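Local structure of acyl-CoA dehydrogenase domain protein Tcur3483 (Thermomonospora curvata, 6WY9) at residues Asp297-Leu311 with Tyr335-Leu347. The protein probably oxidises the CH-CH group of acyl-CoA-type substrates as an FAD-binding flavoenzyme of the acyl-CoA dehydrogenase family. Sequence-based numbering, arbitrary orientation.
Sequences DLARTYAKLEAMRLL and YGTETHIDVQRTL. With GOL (glycerol), chain I.
With CG anti to the backbone N in both (chi1 -176° and -163°), Asp342 points at the facing helix and Arg300 brings its guanidinium across through a bend at chi3. The grip is end-on: NH1 of Arg300 reaches OD2 of Asp342 at 2.8 Å and its NH2 reaches OD1 at 2.7 Å, each oxygen accepting through its syn lone pair, with the two planes only 14° apart. Lys304 meets OD2 of Asp342 from the anti side, somewhat out of the carboxylate plane (NZ to OD2 2.7 Å), while a water links NZ to Thr339 OG1. A leucine in place of Asp342 would probably leave both cations without their shared counter-charge and the guanidinium freer to turn. These bonds join helices 292-321 and 326-350, antiparallel neighbours in the helical C-terminal domain of the acyl-CoA dehydrogenase fold; the axes of 297-311 and 335-347 approach to 9.8 Å. Tyr335 enters as a knob among Lys304, Ala307, Met308 and Leu311, its OH donating to Lys304 O (2.7 Å), which also accepts from Met308 N. Elsewhere along the interface, Leu305 and Val343 meet tip to tip (CG to CG2 3.9 Å), and Met308 SD lies in plane at the His340 ring edge, 3.4 Å from NE2.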
loop_
_atom_site.group_PDB
_atom_site.type_symbol
_atom_site.label_atom_id
_atom_site.label_comp_id
_atom_site.label_asym_id
_atom_site.label_seq_id
_atom_site.Cartn_x
_atom_site.Cartn_y
_atom_site.Cartn_z
ATOM N N ASP A 297 14.102 -0.718 -4.120
ATOM C CA ASP A 297 13.689 -0.483 -2.735
ATOM C C ASP A 297 14.446 0.692 -2.103
ATOM O O ASP A 297 13.889 1.425 -1.268
ATOM C CB ASP A 297 13.915 -1.748 -1.883
ATOM C CG ASP A 297 12.845 -2.834 -2.109
ATOM O OD1 ASP A 297 11.902 -2.594 -2.887
ATOM O OD2 ASP A 297 12.937 -3.940 -1.501
ATOM N N LEU A 298 15.737 0.831 -2.415
ATOM C CA LEU A 298 16.483 1.990 -1.952
ATOM C C LEU A 298 15.950 3.278 -2.579
ATOM O O LEU A 298 15.876 4.299 -1.888
ATOM C CB LEU A 298 17.977 1.836 -2.266
ATOM C CG LEU A 298 18.663 0.753 -1.445
ATOM C CD1 LEU A 298 20.064 0.525 -2.092
ATOM C CD2 LEU A 298 18.746 1.202 0.026
ATOM N N ALA A 299 15.501 3.221 -3.839
ATOM C CA ALA A 299 14.917 4.408 -4.497
ATOM C C ALA A 299 13.614 4.815 -3.826
ATOM O O ALA A 299 13.398 6.005 -3.550
ATOM C CB ALA A 299 14.671 4.142 -5.997
ATOM N N ARG A 300 12.732 3.836 -3.558
ATOM C CA ARG A 300 11.437 4.136 -2.961
ATOM C C ARG A 300 11.599 4.664 -1.545
ATOM O O ARG A 300 10.968 5.659 -1.176
ATOM C CB ARG A 300 10.515 2.898 -2.951
ATOM C CG ARG A 300 9.037 3.207 -2.730
ATOM C CD ARG A 300 8.143 1.896 -2.652
ATOM N NE ARG A 300 8.682 1.020 -1.607
ATOM C CZ ARG A 300 8.476 1.203 -0.305
ATOM N NH1 ARG A 300 7.699 2.216 0.116
ATOM N NH2 ARG A 300 9.045 0.396 0.591
ATOM N N THR A 301 12.504 4.064 -0.760
ATOM C CA THR A 301 12.699 4.591 0.591
ATOM C C THR A 301 13.419 5.932 0.559
ATOM O O THR A 301 13.141 6.782 1.410
ATOM C CB THR A 301 13.424 3.589 1.504
ATOM O OG1 THR A 301 14.601 3.129 0.845
ATOM C CG2 THR A 301 12.516 2.392 1.816
ATOM N N TYR A 302 14.367 6.151 -0.387
ATOM C CA TYR A 302 14.941 7.480 -0.554
ATOM C C TYR A 302 13.832 8.540 -0.755
ATOM O O TYR A 302 13.861 9.649 -0.173
ATOM C CB TYR A 302 15.904 7.474 -1.758
ATOM C CG TYR A 302 16.583 8.789 -2.078
ATOM C CD1 TYR A 302 17.787 9.137 -1.473
ATOM C CD2 TYR A 302 16.044 9.697 -3.013
ATOM C CE1 TYR A 302 18.461 10.341 -1.813
ATOM C CE2 TYR A 302 16.703 10.888 -3.330
ATOM C CZ TYR A 302 17.905 11.222 -2.722
ATOM O OH TYR A 302 18.560 12.424 -3.060
ATOM N N ALA A 303 12.896 8.251 -1.655
ATOM C CA ALA A 303 11.881 9.257 -1.988
ATOM C C ALA A 303 10.983 9.541 -0.785
ATOM O O ALA A 303 10.595 10.696 -0.563
ATOM C CB ALA A 303 11.024 8.788 -3.161
ATOM N N LYS A 304 10.658 8.504 -0.013
ATOM C CA LYS A 304 9.779 8.673 1.150
ATOM C C LYS A 304 10.507 9.359 2.302
ATOM O O LYS A 304 9.895 10.152 3.035
ATOM C CB LYS A 304 9.206 7.326 1.589
ATOM C CG LYS A 304 8.101 6.779 0.607
ATOM C CD LYS A 304 7.374 5.609 1.233
ATOM C CE LYS A 304 6.494 6.081 2.395
ATOM N NZ LYS A 304 5.697 4.898 2.830
ATOM N N LEU A 305 11.808 9.054 2.470
ATOM C CA LEU A 305 12.664 9.761 3.420
ATOM C C LEU A 305 12.870 11.203 3.027
ATOM O O LEU A 305 13.022 12.050 3.914
ATOM C CB LEU A 305 14.048 9.089 3.568
ATOM C CG LEU A 305 13.990 7.772 4.385
ATOM C CD1 LEU A 305 15.329 6.984 4.177
ATOM C CD2 LEU A 305 13.715 8.009 5.903
ATOM N N GLU A 306 12.968 11.502 1.721
ATOM C CA GLU A 306 13.091 12.899 1.333
ATOM C C GLU A 306 11.847 13.688 1.744
ATOM O O GLU A 306 11.966 14.765 2.326
ATOM C CB GLU A 306 13.335 13.064 -0.164
ATOM C CG GLU A 306 13.329 14.534 -0.502
ATOM C CD GLU A 306 13.545 14.834 -1.975
ATOM O OE1 GLU A 306 14.440 14.210 -2.580
ATOM O OE2 GLU A 306 12.812 15.701 -2.513
ATOM N N ALA A 307 10.654 13.171 1.453
ATOM C CA ALA A 307 9.438 13.884 1.857
ATOM C C ALA A 307 9.388 14.058 3.378
ATOM O O ALA A 307 9.086 15.148 3.874
ATOM C CB ALA A 307 8.184 13.137 1.368
ATOM N N MET A 308 9.721 12.992 4.124
ATOM C CA MET A 308 9.708 13.054 5.591
ATOM C C MET A 308 10.619 14.137 6.120
ATOM O O MET A 308 10.237 14.941 6.975
ATOM C CB MET A 308 10.132 11.690 6.181
ATOM C CG MET A 308 10.309 11.741 7.746
ATOM S SD MET A 308 11.377 10.382 8.289
ATOM C CE MET A 308 13.004 11.030 7.865
ATOM N N ARG A 309 11.846 14.184 5.627
ATOM C CA ARG A 309 12.773 15.119 6.228
ATOM C C ARG A 309 12.382 16.547 5.895
ATOM O O ARG A 309 12.566 17.462 6.717
ATOM C CB ARG A 309 14.190 14.799 5.757
ATOM C CG ARG A 309 14.523 15.308 4.362
ATOM C CD ARG A 309 15.906 14.803 3.853
ATOM N NE ARG A 309 17.002 15.268 4.693
ATOM C CZ ARG A 309 18.248 14.786 4.665
ATOM N NH1 ARG A 309 19.171 15.282 5.476
ATOM N NH2 ARG A 309 18.579 13.815 3.833
ATOM N N LEU A 310 11.815 16.758 4.699
ATOM C CA LEU A 310 11.389 18.103 4.330
ATOM C C LEU A 310 10.145 18.518 5.109
ATOM O O LEU A 310 10.049 19.662 5.579
ATOM C CB LEU A 310 11.146 18.169 2.824
ATOM C CG LEU A 310 12.397 18.134 1.950
ATOM C CD1 LEU A 310 11.999 17.933 0.498
ATOM C CD2 LEU A 310 13.176 19.391 2.095
ATOM N N LEU A 311 9.204 17.600 5.282
ATOM C CA LEU A 311 8.038 17.913 6.108
ATOM C C LEU A 311 8.455 18.183 7.557
ATOM O O LEU A 311 8.004 19.154 8.163
ATOM C CB LEU A 311 7.040 16.771 6.012
ATOM C CG LEU A 311 6.334 16.608 4.669
ATOM C CD1 LEU A 311 5.502 15.334 4.746
ATOM C CD2 LEU A 311 5.437 17.846 4.401
ATOM N N TYR A 335 2.684 10.534 8.942
ATOM C CA TYR A 335 3.500 10.159 7.787
ATOM C C TYR A 335 4.906 9.725 8.225
ATOM O O TYR A 335 5.408 8.667 7.798
ATOM C CB TYR A 335 3.603 11.330 6.785
ATOM C CG TYR A 335 4.569 10.960 5.668
ATOM C CD1 TYR A 335 4.215 9.979 4.738
ATOM C CD2 TYR A 335 5.860 11.523 5.603
ATOM C CE1 TYR A 335 5.110 9.595 3.727
ATOM C CE2 TYR A 335 6.754 11.143 4.605
ATOM C CZ TYR A 335 6.387 10.169 3.681
ATOM O OH TYR A 335 7.288 9.773 2.690
ATOM N N GLY A 336 5.542 10.512 9.108
ATOM C CA GLY A 336 6.929 10.206 9.473
ATOM C C GLY A 336 7.067 8.880 10.203
ATOM O O GLY A 336 7.886 8.030 9.831
ATOM N N THR A 337 6.221 8.650 11.225
ATOM C CA THR A 337 6.305 7.380 11.967
ATOM C C THR A 337 5.949 6.159 11.088
ATOM O O THR A 337 6.570 5.085 11.225
ATOM C CB THR A 337 5.425 7.429 13.241
ATOM O OG1 THR A 337 4.050 7.665 12.889
ATOM C CG2 THR A 337 5.907 8.550 14.169
ATOM N N GLU A 338 4.998 6.283 10.153
ATOM C CA GLU A 338 4.767 5.140 9.268
ATOM C C GLU A 338 5.923 4.952 8.289
ATOM O O GLU A 338 6.265 3.809 7.928
ATOM C CB GLU A 338 3.408 5.289 8.539
ATOM C CG GLU A 338 2.266 5.190 9.625
ATOM C CD GLU A 338 0.911 5.598 9.113
ATOM O OE1 GLU A 338 0.788 5.952 7.915
ATOM O OE2 GLU A 338 -0.017 5.641 9.935
ATOM N N THR A 339 6.543 6.053 7.861
ATOM C CA THR A 339 7.726 5.940 7.017
ATOM C C THR A 339 8.891 5.277 7.760
ATOM O O THR A 339 9.613 4.474 7.168
ATOM C CB THR A 339 8.117 7.321 6.487
ATOM O OG1 THR A 339 7.062 7.808 5.647
ATOM C CG2 THR A 339 9.416 7.265 5.653
ATOM N N HIS A 340 9.092 5.571 9.055
ATOM C CA HIS A 340 10.165 4.861 9.769
ATOM C C HIS A 340 9.973 3.348 9.706
ATOM O O HIS A 340 10.945 2.598 9.514
ATOM C CB HIS A 340 10.262 5.281 11.238
ATOM C CG HIS A 340 10.438 6.751 11.433
ATOM N ND1 HIS A 340 10.305 7.359 12.663
ATOM C CD2 HIS A 340 10.718 7.742 10.550
ATOM C CE1 HIS A 340 10.486 8.666 12.530
ATOM N NE2 HIS A 340 10.726 8.925 11.253
ATOM N N ILE A 341 8.727 2.877 9.883
ATOM C CA ILE A 341 8.445 1.441 9.811
ATOM C C ILE A 341 8.660 0.904 8.390
ATOM O O ILE A 341 9.194 -0.197 8.201
ATOM C CB ILE A 341 7.013 1.142 10.297
ATOM C CG1 ILE A 341 6.877 1.323 11.806
ATOM C CG2 ILE A 341 6.626 -0.335 9.998
ATOM C CD1 ILE A 341 5.376 1.350 12.204
ATOM N N ASP A 342 8.159 1.618 7.378
ATOM C CA ASP A 342 8.398 1.200 5.986
ATOM C C ASP A 342 9.904 1.043 5.707
ATOM O O ASP A 342 10.359 0.030 5.162
ATOM C CB ASP A 342 7.761 2.254 5.065
ATOM C CG ASP A 342 7.853 1.908 3.584
ATOM O OD1 ASP A 342 8.318 0.809 3.182
ATOM O OD2 ASP A 342 7.461 2.805 2.808
ATOM N N VAL A 343 10.700 2.029 6.119
ATOM C CA VAL A 343 12.141 1.951 5.897
ATOM C C VAL A 343 12.768 0.789 6.698
ATOM O O VAL A 343 13.649 0.055 6.201
ATOM C CB VAL A 343 12.760 3.318 6.248
ATOM C CG1 VAL A 343 14.312 3.260 6.190
ATOM C CG2 VAL A 343 12.225 4.397 5.284
ATOM N N GLN A 344 12.342 0.612 7.951
ATOM C CA GLN A 344 12.834 -0.518 8.730
ATOM C C GLN A 344 12.543 -1.839 8.033
ATOM O O GLN A 344 13.416 -2.703 7.966
ATOM C CB GLN A 344 12.235 -0.497 10.149
ATOM C CG GLN A 344 12.857 0.639 11.009
ATOM C CD GLN A 344 11.985 1.118 12.179
ATOM O OE1 GLN A 344 10.908 0.565 12.441
ATOM N NE2 GLN A 344 12.439 2.187 12.869
ATOM N N ARG A 345 11.301 -2.037 7.554
ATOM C CA ARG A 345 10.961 -3.292 6.876
ATOM C C ARG A 345 11.836 -3.480 5.660
ATOM O O ARG A 345 12.360 -4.567 5.408
ATOM C CB ARG A 345 9.496 -3.300 6.402
ATOM C CG ARG A 345 8.434 -3.467 7.500
ATOM C CD ARG A 345 7.019 -3.272 6.892
ATOM N NE ARG A 345 6.713 -4.249 5.828
ATOM C CZ ARG A 345 5.477 -4.663 5.583
ATOM N NH1 ARG A 345 4.476 -4.211 6.326
ATOM N NH2 ARG A 345 5.224 -5.511 4.612
ATOM N N THR A 346 11.993 -2.404 4.889
ATOM C CA THR A 346 12.625 -2.488 3.584
ATOM C C THR A 346 14.125 -2.740 3.713
ATOM O O THR A 346 14.666 -3.599 3.022
ATOM C CB THR A 346 12.347 -1.201 2.795
ATOM O OG1 THR A 346 10.935 -1.008 2.664
ATOM C CG2 THR A 346 12.981 -1.296 1.399
ATOM N N LEU A 347 14.805 -2.009 4.614
ATOM C CA LEU A 347 16.235 -2.207 4.837
ATOM C C LEU A 347 16.524 -3.585 5.414
ATOM O O LEU A 347 17.563 -4.177 5.084
ATOM C CB LEU A 347 16.843 -1.132 5.774
ATOM C CG LEU A 347 16.838 0.325 5.247
ATOM C CD1 LEU A 347 17.438 1.309 6.304
ATOM C CD2 LEU A 347 17.565 0.499 3.836
HETATM C C1 GOL I . 10.005 -3.082 0.151
HETATM O O1 GOL I . 9.607 -2.119 -0.841
HETATM C C2 GOL I . 8.770 -3.619 0.930
HETATM O O2 GOL I . 8.362 -4.862 0.492
HETATM C C3 GOL I . 9.252 -3.712 2.405
HETATM O O3 GOL I . 8.351 -4.536 3.145
HETATM O O HOH W 1 13.334 -4.964 0.850
HETATM O O HOH W 2 4.801 6.115 5.106
#